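Side-chain contact in mitochondrial edited mRNA stability factor 1 (Trypanosoma brucei, PDB 6NL1), which binds GDP and probably acts as a nudix-type 5' processing enzyme of mitochondrial mRNAs in trypanosomes, helping to stabilise edited transcripts: residues L203-R208 with I264-S269. Numbering follows the deposited sequence.
Sequences LGIFRR and ITVDAS. With SO4 (sulfate ion), chain D.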
loop_
_atom_site.group_PDB
_atom_site.type_symbol
_atom_site.label_atom_id
_atom_site.label_comp_id
_atom_site.label_asym_id
_atom_site.label_seq_id
_atom_site.Cartn_x
_atom_site.Cartn_y
_atom_site.Cartn_z
ATOM N N LEU A 203 -8.889 -5.810 -4.449
ATOM C CA LEU A 203 -10.070 -6.589 -4.770
ATOM C C LEU A 203 -10.480 -6.200 -6.175
ATOM O O LEU A 203 -11.115 -5.169 -6.381
ATOM C CB LEU A 203 -11.213 -6.335 -3.769
ATOM C CG LEU A 203 -12.139 -7.537 -3.519
ATOM C CD1 LEU A 203 -13.249 -7.222 -2.503
ATOM C CD2 LEU A 203 -12.737 -8.044 -4.823
ATOM N N GLY A 204 -10.085 -7.022 -7.140
ATOM C CA GLY A 204 -10.419 -6.795 -8.530
ATOM C C GLY A 204 -11.886 -7.071 -8.827
ATOM O O GLY A 204 -12.290 -8.205 -9.116
ATOM N N ILE A 205 -12.687 -6.018 -8.743
ATOM C CA ILE A 205 -14.073 -6.061 -9.165
ATOM C C ILE A 205 -14.110 -6.043 -10.684
ATOM O O ILE A 205 -13.433 -5.224 -11.310
ATOM C CB ILE A 205 -14.829 -4.840 -8.608
ATOM C CG1 ILE A 205 -15.014 -4.993 -7.101
ATOM C CG2 ILE A 205 -16.177 -4.708 -9.258
ATOM C CD1 ILE A 205 -16.001 -6.083 -6.725
ATOM N N PHE A 206 -14.870 -6.958 -11.279
ATOM C CA PHE A 206 -14.961 -7.016 -12.737
ATOM C C PHE A 206 -16.396 -7.248 -13.201
ATOM O O PHE A 206 -17.229 -7.778 -12.467
ATOM C CB PHE A 206 -14.016 -8.085 -13.329
ATOM C CG PHE A 206 -14.467 -9.520 -13.086
ATOM C CD1 PHE A 206 -14.046 -10.220 -11.956
ATOM C CD2 PHE A 206 -15.307 -10.164 -13.988
ATOM C CE1 PHE A 206 -14.456 -11.540 -11.730
ATOM C CE2 PHE A 206 -15.720 -11.484 -13.773
ATOM C CZ PHE A 206 -15.301 -12.169 -12.640
ATOM N N ARG A 207 -16.690 -6.822 -14.421
ATOM C CA ARG A 207 -17.980 -7.131 -15.022
ATOM C C ARG A 207 -17.735 -7.810 -16.367
ATOM O O ARG A 207 -16.694 -7.611 -16.998
ATOM C CB ARG A 207 -18.827 -5.864 -15.196
ATOM C CG ARG A 207 -18.268 -4.873 -16.223
ATOM C CD ARG A 207 -19.205 -3.686 -16.422
ATOM N NE ARG A 207 -18.676 -2.738 -17.399
ATOM C CZ ARG A 207 -19.286 -1.609 -17.749
ATOM N NH1 ARG A 207 -20.451 -1.282 -17.203
ATOM N NH2 ARG A 207 -18.732 -0.805 -18.646
ATOM N N ARG A 208 -18.693 -8.617 -16.797
ATOM C CA ARG A 208 -18.599 -9.275 -18.096
ATOM C C ARG A 208 -19.450 -8.537 -19.119
ATOM O O ARG A 208 -20.588 -8.168 -18.845
ATOM C CB ARG A 208 -19.068 -10.723 -17.987
ATOM C CG ARG A 208 -18.300 -11.550 -16.967
ATOM C CD ARG A 208 -18.678 -13.030 -17.060
ATOM N NE ARG A 208 -18.034 -13.817 -16.012
ATOM C CZ ARG A 208 -16.801 -14.316 -16.093
ATOM N NH1 ARG A 208 -16.058 -14.122 -17.184
ATOM N NH2 ARG A 208 -16.309 -15.009 -15.077
ATOM N N ILE A 264 -18.882 0.130 -2.883
ATOM C CA ILE A 264 -19.473 -1.156 -3.268
ATOM C C ILE A 264 -19.401 -2.206 -2.156
ATOM O O ILE A 264 -18.345 -2.441 -1.550
ATOM C CB ILE A 264 -18.793 -1.741 -4.526
ATOM C CG1 ILE A 264 -19.033 -0.837 -5.735
ATOM C CG2 ILE A 264 -19.304 -3.161 -4.814
ATOM C CD1 ILE A 264 -18.244 -1.252 -6.959
ATOM N N THR A 265 -20.530 -2.854 -1.906
ATOM C CA THR A 265 -20.589 -3.950 -0.949
ATOM C C THR A 265 -20.662 -5.274 -1.699
ATOM O O THR A 265 -21.582 -5.482 -2.491
ATOM C CB THR A 265 -21.836 -3.828 -0.041
ATOM O OG1 THR A 265 -21.766 -2.612 0.709
ATOM C CG2 THR A 265 -21.930 -5.014 0.922
ATOM N N VAL A 266 -19.691 -6.156 -1.471
ATOM C CA VAL A 266 -19.764 -7.517 -2.007
ATOM C C VAL A 266 -19.829 -8.528 -0.879
ATOM O O VAL A 266 -19.347 -8.273 0.224
ATOM C CB VAL A 266 -18.534 -7.898 -2.868
ATOM C CG1 VAL A 266 -18.605 -7.245 -4.233
ATOM C CG2 VAL A 266 -17.231 -7.571 -2.126
ATOM N N ASP A 267 -20.408 -9.686 -1.163
ATOM C CA ASP A 267 -20.466 -10.756 -0.177
ATOM C C ASP A 267 -19.210 -11.629 -0.231
ATOM O O ASP A 267 -18.727 -11.972 -1.309
ATOM C CB ASP A 267 -21.724 -11.607 -0.390
ATOM C CG ASP A 267 -21.954 -12.595 0.742
ATOM O OD1 ASP A 267 -22.594 -12.211 1.745
ATOM O OD2 ASP A 267 -21.488 -13.752 0.639
ATOM N N ALA A 268 -18.695 -12.001 0.937
ATOM C CA ALA A 268 -17.477 -12.805 1.023
ATOM C C ALA A 268 -17.479 -14.059 0.137
ATOM O O ALA A 268 -16.424 -14.480 -0.345
ATOM C CB ALA A 268 -17.182 -13.183 2.475
ATOM N N SER A 269 -18.650 -14.660 -0.064
ATOM C CA SER A 269 -18.748 -15.908 -0.825
ATOM C C SER A 269 -18.509 -15.710 -2.323
ATOM O O SER A 269 -18.278 -16.674 -3.053
ATOM C CB SER A 269 -20.108 -16.587 -0.592
ATOM O OG SER A 269 -21.167 -15.779 -1.077
HETATM S S SO4 D . -21.274 2.091 -18.739
HETATM O O1 SO4 D . -22.232 3.076 -19.239
HETATM O O2 SO4 D . -20.351 2.734 -17.797
HETATM O O3 SO4 D . -22.005 1.020 -18.064
HETATM O O4 SO4 D . -20.539 1.536 -19.874
#
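Flat groups flank rather than form the meeting of L203 and I205 with V266: the R207 guanidinium receives a sulfate edge-on, while the F206 ring turns its edge to one face of the R208 guanidinium, CE2 of F206 standing 3.7 Å above that guanidinium's plane and offset toward its rim, with R208 NE in the ring plane. The sulfate, probably a crystallisation additive, is gripped by two bonds, R207 NH1 to O3 (2.9 Å, 171°) and R207 NH2 to O4 (3.2 Å). The same guanidinium also forms a salt bridge with E216, a hydrogen bond to the carbonyl oxygen of S299 and a cation-pi contact with W345.

The contact itself illustrates how one branched residue can serve two neighbours. With CG1 of V266 anti to its carbonyl carbon (chi1 -76°), the methyls divide the work: CG1 lies 3.8 Å from CD1 of I205, the two side chains running past one another in opposing directions, whereas CG2 meets CD1 of L203 tip to tip at 4.0 Å. Farther along, the bond from S269 N to D267 OD2 makes an Asx turn, and S269 OG adds a second from the opposite face of the carboxylate plane.

L258 of helix 250-262 touches all three apolar residues, and A295 of strand 290-296 backs L203 and I205; the contact thus joins strand 200-207 of the mixed sheet to the loop leading into strand 272-277.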